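Starch synthase I (Hordeum vulgare, PDB 4HLN) belongs to the starch synthases of plants, glycosyltransferases built from two Rossmann-like domains, and binds glycan. Local coordinates at residues A[261-274]-A[288-301]. Sequence-based numbering, arbitrary orientation.
Sequences GQSCMFVVNDWHAS and GVYRDSRSTLVIHN
D270 grips H300 with both carboxylate oxygens, each used on its syn side: OD1 takes the backbone N of H300 at 2.9 Å, and OD2 takes its ring ND1 at 2.8 Å, close to the ring plane. With CG anti to the carbonyl carbon (chi1 -59°), the imidazole of H300 reaches back across the strand ends, and the ND1 bond should limit its turning. N269 OD1 comes up at the edge of the same ring, 3.1 Å from H300 CE1, its amide almost coplanar with the imidazole.

Before this end, strands 264-269 and 294-299 run parallel, bonded alternately from R294 N to C264 O through to D270 N to V298 O. On one face the bent M265 chain lays SD 3.3 Å from T296 OG1 and CE against R294 CB, while V267 CG1 meets V298 CG2. The other face carries F266, whose edge points at the face of Y290, planes 80° apart, and V268, crossing L297 almost perpendicularly with CG2 against CD1. Farther back, S293 OG joins both segments, donating to Q262 O from above its carbonyl plane and accepting from C264 N, while Q262 OE1 receives Y290 N nearly straight (172°).

This is a right-handed beta-alpha-beta crossover through helix 276-284. Strand 126-130 flanks 264-269, and 357-360 flanks 294-299; helix 611-627 packs on M265 and T296, helix 347-354 on L297, and helix 235-252 on F266 and Y290.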
ATOM      1  N   GLY A 261      15.597 -13.205  19.188  1.00 34.81           N
ATOM      2  CA  GLY A 261      14.992 -13.175  20.501  1.00 34.31           C
ATOM      3  C   GLY A 261      13.533 -12.758  20.628  1.00 46.89           C
ATOM      4  O   GLY A 261      12.753 -12.840  19.669  1.00 45.47           O
ATOM      5  N   GLN A 262      13.166 -12.300  21.824  1.00 43.84           N
ATOM      6  CA  GLN A 262      11.759 -12.146  22.179  1.00 44.52           C
ATOM      7  C   GLN A 262      11.272 -10.724  22.419  1.00 46.10           C
ATOM      8  O   GLN A 262      10.250 -10.530  23.076  1.00 64.05           O
ATOM      9  CB  GLN A 262      11.448 -12.987  23.409  1.00 45.32           C
ATOM     10  CG  GLN A 262      11.981 -14.370  23.309  1.00 38.74           C
ATOM     11  CD  GLN A 262      11.515 -15.239  24.444  1.00 51.32           C
ATOM     12  OE1 GLN A 262      10.558 -14.904  25.165  1.00 43.36           O
ATOM     13  NE2 GLN A 262      12.183 -16.375  24.613  1.00 51.93           N
ATOM     14  N   SER A 263      11.988  -9.738  21.896  1.00 46.77           N
ATOM     15  CA  SER A 263      11.540  -8.350  21.983  1.00 56.14           C
ATOM     16  C   SER A 263      11.344  -7.801  20.588  1.00 56.64           C
ATOM     17  O   SER A 263      11.857  -6.734  20.229  1.00 65.80           O
ATOM     18  CB  SER A 263      12.542  -7.499  22.748  1.00 61.04           C
ATOM     19  OG  SER A 263      12.648  -7.945  24.086  1.00 76.69           O
ATOM     20  N   CYS A 264      10.596  -8.549  19.795  1.00 43.94           N
ATOM     21  CA  CYS A 264      10.454  -8.217  18.391  1.00 48.04           C
ATOM     22  C   CYS A 264       9.180  -7.480  18.061  1.00 44.15           C
ATOM     23  O   CYS A 264       8.153  -7.627  18.731  1.00 43.49           O
ATOM     24  CB  CYS A 264      10.552  -9.481  17.557  1.00 45.57           C
ATOM     25  SG  CYS A 264      12.193 -10.173  17.701  1.00 58.73           S
ATOM     26  N   MET A 265       9.263  -6.658  17.031  1.00 41.00           N
ATOM     27  CA  MET A 265       8.058  -6.166  16.408  1.00 44.53           C
ATOM     28  C   MET A 265       7.799  -7.055  15.192  1.00 44.37           C
ATOM     29  O   MET A 265       8.599  -7.090  14.249  1.00 41.36           O
ATOM     30  CB  MET A 265       8.172  -4.682  16.028  1.00 30.61           C
ATOM     31  CG  MET A 265       6.913  -4.140  15.290  1.00 65.73           C
ATOM     32  SD  MET A 265       5.306  -4.311  16.143  1.00 55.78           S
ATOM     33  CE  MET A 265       5.527  -3.140  17.480  1.00 55.69           C
ATOM     34  N   PHE A 266       6.714  -7.825  15.255  1.00 33.23           N
ATOM     35  CA  PHE A 266       6.274  -8.587  14.097  1.00 37.06           C
ATOM     36  C   PHE A 266       5.374  -7.713  13.251  1.00 33.31           C
ATOM     37  O   PHE A 266       4.372  -7.211  13.740  1.00 35.99           O
ATOM     38  CB  PHE A 266       5.493  -9.813  14.520  1.00 34.53           C
ATOM     39  CG  PHE A 266       6.317 -10.851  15.190  1.00 40.80           C
ATOM     40  CD1 PHE A 266       6.778 -11.942  14.482  1.00 36.04           C
ATOM     41  CD2 PHE A 266       6.625 -10.748  16.535  1.00 39.78           C
ATOM     42  CE1 PHE A 266       7.543 -12.919  15.105  1.00 33.39           C
ATOM     43  CE2 PHE A 266       7.377 -11.715  17.162  1.00 33.64           C
ATOM     44  CZ  PHE A 266       7.839 -12.805  16.448  1.00 33.86           C
ATOM     45  N   VAL A 267       5.749  -7.520  11.992  1.00 30.53           N
ATOM     46  CA  VAL A 267       4.899  -6.835  11.025  1.00 34.25           C
ATOM     47  C   VAL A 267       4.296  -7.868  10.082  1.00 42.01           C
ATOM     48  O   VAL A 267       4.959  -8.360   9.167  1.00 40.70           O
ATOM     49  CB  VAL A 267       5.685  -5.832  10.195  1.00 36.76           C
ATOM     50  CG1 VAL A 267       4.770  -5.151   9.210  1.00 39.09           C
ATOM     51  CG2 VAL A 267       6.319  -4.822  11.091  1.00 37.26           C
ATOM     52  N   VAL A 268       3.039  -8.213  10.315  1.00 38.62           N
ATOM     53  CA  VAL A 268       2.402  -9.243   9.515  1.00 45.21           C
ATOM     54  C   VAL A 268       1.510  -8.690   8.393  1.00 40.87           C
ATOM     55  O   VAL A 268       0.652  -7.846   8.604  1.00 36.40           O
ATOM     56  CB  VAL A 268       1.686 -10.223  10.419  1.00 44.67           C
ATOM     57  CG1 VAL A 268       2.619 -10.548  11.579  1.00 38.37           C
ATOM     58  CG2 VAL A 268       0.407  -9.620  10.937  1.00 37.42           C
ATOM     59  N   ASN A 269       1.758  -9.163   7.181  1.00 46.65           N
ATOM     60  CA  ASN A 269       1.121  -8.594   6.006  1.00 37.47           C
ATOM     61  C   ASN A 269      -0.028  -9.433   5.533  1.00 40.43           C
ATOM     62  O   ASN A 269       0.162 -10.589   5.126  1.00 34.99           O
ATOM     63  CB  ASN A 269       2.135  -8.414   4.885  1.00 37.53           C
ATOM     64  CG  ASN A 269       3.124  -7.320   5.195  1.00 49.68           C
ATOM     65  OD1 ASN A 269       3.014  -6.208   4.688  1.00 55.68           O
ATOM     66  ND2 ASN A 269       4.081  -7.619   6.062  1.00 51.24           N
ATOM     67  N   ASP A 270      -1.224  -8.851   5.620  1.00 39.41           N
ATOM     68  CA  ASP A 270      -2.409  -9.438   5.009  1.00 31.41           C
ATOM     69  C   ASP A 270      -2.804 -10.767   5.636  1.00 35.49           C
ATOM     70  O   ASP A 270      -2.338 -11.105   6.721  1.00 37.50           O
ATOM     71  CB  ASP A 270      -2.182  -9.569   3.500  1.00 36.25           C
ATOM     72  CG  ASP A 270      -2.034  -8.202   2.818  1.00 57.48           C
ATOM     73  OD1 ASP A 270      -2.948  -7.345   2.984  1.00 57.05           O
ATOM     74  OD2 ASP A 270      -0.992  -7.980   2.150  1.00 68.22           O
ATOM     75  N   TRP A 271      -3.655 -11.538   4.975  1.00 37.81           N
ATOM     76  CA  TRP A 271      -4.185 -12.704   5.672  1.00 36.92           C
ATOM     77  C   TRP A 271      -3.164 -13.808   5.761  1.00 35.79           C
ATOM     78  O   TRP A 271      -3.190 -14.598   6.693  1.00 42.82           O
ATOM     79  CB  TRP A 271      -5.489 -13.217   5.051  1.00 35.26           C
ATOM     80  CG  TRP A 271      -5.328 -14.087   3.864  1.00 33.87           C
ATOM     81  CD1 TRP A 271      -5.345 -13.693   2.557  1.00 35.01           C
ATOM     82  CD2 TRP A 271      -5.137 -15.512   3.853  1.00 38.54           C
ATOM     83  NE1 TRP A 271      -5.174 -14.779   1.734  1.00 26.23           N
ATOM     84  CE2 TRP A 271      -5.056 -15.910   2.501  1.00 36.22           C
ATOM     85  CE3 TRP A 271      -5.025 -16.488   4.851  1.00 37.17           C
ATOM     86  CZ2 TRP A 271      -4.873 -17.250   2.120  1.00 28.39           C
ATOM     87  CZ3 TRP A 271      -4.849 -17.826   4.471  1.00 37.26           C
ATOM     88  CH2 TRP A 271      -4.775 -18.190   3.116  1.00 36.06           C
ATOM     89  N   HIS A 272      -2.256 -13.851   4.796  1.00 36.21           N
ATOM     90  CA  HIS A 272      -1.274 -14.924   4.746  1.00 40.86           C
ATOM     91  C   HIS A 272      -0.497 -15.060   6.047  1.00 38.81           C
ATOM     92  O   HIS A 272      -0.138 -16.163   6.444  1.00 36.56           O
ATOM     93  CB  HIS A 272      -0.322 -14.725   3.576  1.00 40.66           C
ATOM     94  CG  HIS A 272      -1.020 -14.596   2.263  1.00 53.72           C
ATOM     95  ND1 HIS A 272      -1.389 -13.376   1.736  1.00 50.41           N
ATOM     96  CD2 HIS A 272      -1.444 -15.535   1.385  1.00 52.55           C
ATOM     97  CE1 HIS A 272      -2.000 -13.571   0.581  1.00 55.52           C
ATOM     98  NE2 HIS A 272      -2.047 -14.872   0.346  1.00 56.54           N
ATOM     99  N   ALA A 273      -0.253 -13.937   6.707  1.00 37.16           N
ATOM    100  CA  ALA A 273       0.527 -13.924   7.941  1.00 40.21           C
ATOM    101  C   ALA A 273      -0.331 -13.610   9.158  1.00 36.31           C
ATOM    102  O   ALA A 273       0.186 -13.252  10.206  1.00 44.05           O
ATOM    103  CB  ALA A 273       1.654 -12.891   7.832  1.00 35.60           C
ATOM    104  N   SER A 274      -1.643 -13.731   9.023  1.00 41.17           N
ATOM    105  CA  SER A 274      -2.553 -13.158  10.021  1.00 38.96           C
ATOM    106  C   SER A 274      -2.718 -14.019  11.244  1.00 40.73           C
ATOM    107  O   SER A 274      -3.307 -13.596  12.234  1.00 54.53           O
ATOM    108  CB  SER A 274      -3.923 -12.861   9.414  1.00 42.97           C
ATOM    109  OG  SER A 274      -3.947 -11.572   8.838  1.00 50.82           O
ATOM    110  N   GLY A 288       4.987 -17.380  29.155  1.00 29.69           N
ATOM    111  CA  GLY A 288       6.137 -16.542  29.445  1.00 38.31           C
ATOM    112  C   GLY A 288       7.049 -16.282  28.265  1.00 39.12           C
ATOM    113  O   GLY A 288       8.100 -15.652  28.396  1.00 54.26           O
ATOM    114  N   VAL A 289       6.648 -16.765  27.100  1.00 34.97           N
ATOM    115  CA  VAL A 289       7.396 -16.498  25.891  1.00 34.73           C
ATOM    116  C   VAL A 289       6.790 -15.364  25.080  1.00 32.41           C
ATOM    117  O   VAL A 289       5.578 -15.269  24.948  1.00 40.97           O
ATOM    118  CB  VAL A 289       7.541 -17.755  25.068  1.00 37.49           C
ATOM    119  CG1 VAL A 289       8.374 -17.470  23.828  1.00 36.60           C
ATOM    120  CG2 VAL A 289       8.196 -18.804  25.939  1.00 24.19           C
ATOM    121  N   TYR A 290       7.656 -14.476  24.598  1.00 36.78           N
ATOM    122  CA  TYR A 290       7.269 -13.380  23.709  1.00 34.20           C
ATOM    123  C   TYR A 290       6.431 -12.285  24.377  1.00 39.70           C
ATOM    124  O   TYR A 290       5.798 -11.478  23.686  1.00 46.99           O
ATOM    125  CB  TYR A 290       6.515 -13.918  22.486  1.00 28.12           C
ATOM    126  CG  TYR A 290       7.372 -14.405  21.356  1.00 34.60           C
ATOM    127  CD1 TYR A 290       7.123 -15.634  20.759  1.00 41.17           C
ATOM    128  CD2 TYR A 290       8.410 -13.626  20.847  1.00 36.72           C
ATOM    129  CE1 TYR A 290       7.892 -16.090  19.702  1.00 34.94           C
ATOM    130  CE2 TYR A 290       9.179 -14.065  19.784  1.00 33.22           C
ATOM    131  CZ  TYR A 290       8.922 -15.308  19.214  1.00 37.77           C
ATOM    132  OH  TYR A 290       9.680 -15.774  18.148  1.00 42.34           O
ATOM    133  N   ARG A 291       6.431 -12.237  25.703  1.00 41.47           N
ATOM    134  CA  ARG A 291       5.707 -11.170  26.408  1.00 44.61           C
ATOM    135  C   ARG A 291       6.175  -9.753  26.095  1.00 43.66           C
ATOM    136  O   ARG A 291       5.431  -8.796  26.282  1.00 47.27           O
ATOM    137  CB  ARG A 291       5.696 -11.404  27.920  1.00 32.35           C
ATOM    138  CG  ARG A 291       4.710 -12.486  28.271  1.00 39.76           C
ATOM    139  CD  ARG A 291       4.483 -12.673  29.738  1.00 43.39           C
ATOM    140  NE  ARG A 291       3.489 -13.719  29.903  1.00 57.79           N
ATOM    141  CZ  ARG A 291       2.800 -13.938  31.013  1.00 56.74           C
ATOM    142  NH1 ARG A 291       3.009 -13.169  32.080  1.00 54.68           N
ATOM    143  NH2 ARG A 291       1.911 -14.931  31.047  1.00 41.40           N
ATOM    144  N   ASP A 292       7.397  -9.616  25.603  1.00 48.05           N
ATOM    145  CA  ASP A 292       7.895  -8.293  25.261  1.00 63.89           C
ATOM    146  C   ASP A 292       7.871  -7.995  23.763  1.00 59.63           C
ATOM    147  O   ASP A 292       8.464  -7.016  23.303  1.00 56.51           O
ATOM    148  CB  ASP A 292       9.278  -8.091  25.869  1.00 71.77           C
ATOM    149  CG  ASP A 292       9.217  -7.970  27.381  1.00 83.93           C
ATOM    150  OD1 ASP A 292       8.262  -7.324  27.877  1.00 83.79           O
ATOM    151  OD2 ASP A 292      10.098  -8.534  28.071  1.00 88.26           O
ATOM    152  N   SER A 293       7.171  -8.843  23.013  1.00 48.52           N
ATOM    153  CA  SER A 293       6.982  -8.624  21.590  1.00 46.53           C
ATOM    154  C   SER A 293       5.590  -8.108  21.295  1.00 44.28           C
ATOM    155  O   SER A 293       4.635  -8.402  22.011  1.00 53.13           O
ATOM    156  CB  SER A 293       7.239  -9.899  20.806  1.00 51.48           C
ATOM    157  OG  SER A 293       8.615 -10.218  20.853  1.00 67.23           O
ATOM    158  N   ARG A 294       5.494  -7.322  20.234  1.00 37.25           N
ATOM    159  CA  ARG A 294       4.231  -6.771  19.791  1.00 35.35           C
ATOM    160  C   ARG A 294       4.051  -7.135  18.327  1.00 38.14           C
ATOM    161  O   ARG A 294       4.955  -7.699  17.704  1.00 42.44           O
ATOM    162  CB  ARG A 294       4.230  -5.254  19.974  1.00 39.20           C
ATOM    163  CG  ARG A 294       4.460  -4.787  21.414  1.00 38.91           C
ATOM    164  CD  ARG A 294       3.289  -5.192  22.288  1.00 38.50           C
ATOM    165  NE  ARG A 294       3.336  -4.555  23.591  1.00 48.37           N
ATOM    166  CZ  ARG A 294       3.818  -5.128  24.689  1.00 47.90           C
ATOM    167  NH1 ARG A 294       4.307  -6.363  24.652  1.00 35.90           N
ATOM    168  NH2 ARG A 294       3.811  -4.455  25.828  1.00 51.16           N
ATOM    169  N   SER A 295       2.890  -6.820  17.771  1.00 38.05           N
ATOM    170  CA  SER A 295       2.656  -7.059  16.346  1.00 36.15           C
ATOM    171  C   SER A 295       1.819  -5.982  15.674  1.00 39.65           C
ATOM    172  O   SER A 295       0.923  -5.387  16.276  1.00 45.39           O
ATOM    173  CB  SER A 295       2.017  -8.426  16.116  1.00 40.44           C
ATOM    174  OG  SER A 295       0.772  -8.510  16.778  1.00 52.24           O
ATOM    175  N   THR A 296       2.126  -5.748  14.406  1.00 35.53           N
ATOM    176  CA  THR A 296       1.407  -4.782  13.603  1.00 36.66           C
ATOM    177  C   THR A 296       0.825  -5.463  12.383  1.00 40.70           C
ATOM    178  O   THR A 296       1.533  -6.095  11.602  1.00 45.54           O
ATOM    179  CB  THR A 296       2.334  -3.658  13.141  1.00 50.59           C
ATOM    180  OG1 THR A 296       2.891  -3.014  14.292  1.00 52.17           O
ATOM    181  CG2 THR A 296       1.570  -2.632  12.255  1.00 28.24           C
ATOM    182  N   LEU A 297      -0.476  -5.334  12.224  1.00 38.21           N
ATOM    183  CA  LEU A 297      -1.125  -5.890  11.066  1.00 37.25           C
ATOM    184  C   LEU A 297      -1.123  -4.834   9.960  1.00 38.70           C
ATOM    185  O   LEU A 297      -1.562  -3.703  10.176  1.00 40.83           O
ATOM    186  CB  LEU A 297      -2.543  -6.337  11.426  1.00 34.71           C
ATOM    187  CG  LEU A 297      -3.412  -6.750  10.242  1.00 40.41           C
ATOM    188  CD1 LEU A 297      -2.813  -7.967   9.519  1.00 30.46           C
ATOM    189  CD2 LEU A 297      -4.825  -7.017  10.736  1.00 40.61           C
ATOM    190  N   VAL A 298      -0.590  -5.203   8.797  1.00 35.11           N
ATOM    191  CA  VAL A 298      -0.635  -4.356   7.611  1.00 31.95           C
ATOM    192  C   VAL A 298      -1.639  -4.920   6.617  1.00 41.65           C
ATOM    193  O   VAL A 298      -1.528  -6.074   6.180  1.00 44.89           O
ATOM    194  CB  VAL A 298       0.713  -4.274   6.879  1.00 30.68           C
ATOM    195  CG1 VAL A 298       0.546  -3.411   5.637  1.00 22.53           C
ATOM    196  CG2 VAL A 298       1.809  -3.731   7.787  1.00 22.15           C
ATOM    197  N   ILE A 299      -2.612  -4.092   6.256  1.00 32.59           N
ATOM    198  CA  ILE A 299      -3.709  -4.524   5.418  1.00 33.12           C
ATOM    199  C   ILE A 299      -3.668  -3.775   4.102  1.00 39.09           C
ATOM    200  O   ILE A 299      -3.996  -2.584   4.045  1.00 36.55           O
ATOM    201  CB  ILE A 299      -5.057  -4.223   6.083  1.00 42.26           C
ATOM    202  CG1 ILE A 299      -5.154  -4.890   7.447  1.00 44.69           C
ATOM    203  CG2 ILE A 299      -6.199  -4.681   5.208  1.00 33.29           C
ATOM    204  CD1 ILE A 299      -6.531  -4.763   8.065  1.00 37.53           C
ATOM    205  N   HIS A 300      -3.268  -4.472   3.046  1.00 38.23           N
ATOM    206  CA  HIS A 300      -3.234  -3.872   1.723  1.00 41.21           C
ATOM    207  C   HIS A 300      -4.581  -4.024   1.001  1.00 49.32           C
ATOM    208  O   HIS A 300      -4.934  -3.209   0.158  1.00 58.75           O
ATOM    209  CB  HIS A 300      -2.089  -4.462   0.901  1.00 47.13           C
ATOM    210  CG  HIS A 300      -0.744  -4.274   1.527  1.00 54.71           C
ATOM    211  ND1 HIS A 300      -0.086  -5.287   2.193  1.00 64.79           N
ATOM    212  CD2 HIS A 300       0.057  -3.185   1.609  1.00 49.19           C
ATOM    213  CE1 HIS A 300       1.068  -4.833   2.650  1.00 61.40           C
ATOM    214  NE2 HIS A 300       1.179  -3.562   2.306  1.00 56.08           N
ATOM    215  N   ASN A 301      -5.338  -5.059   1.342  1.00 54.71           N
ATOM    216  CA  ASN A 301      -6.687  -5.224   0.805  1.00 49.78           C
ATOM    217  C   ASN A 301      -7.632  -5.924   1.779  1.00 45.92           C
ATOM    218  O   ASN A 301      -7.192  -6.609   2.703  1.00 56.39           O
ATOM    219  CB  ASN A 301      -6.666  -6.013  -0.501  1.00 44.76           C
ATOM    220  CG  ASN A 301      -6.512  -7.504  -0.269  1.00 53.82           C
ATOM    221  OD1 ASN A 301      -7.493  -8.216  -0.038  1.00 46.12           O
ATOM    222  ND2 ASN A 301      -5.268  -7.983  -0.306  1.00 64.20           N
TER
HETATM  223  O   HOH W   1       9.255 -11.554  25.744  1.00 48.10           O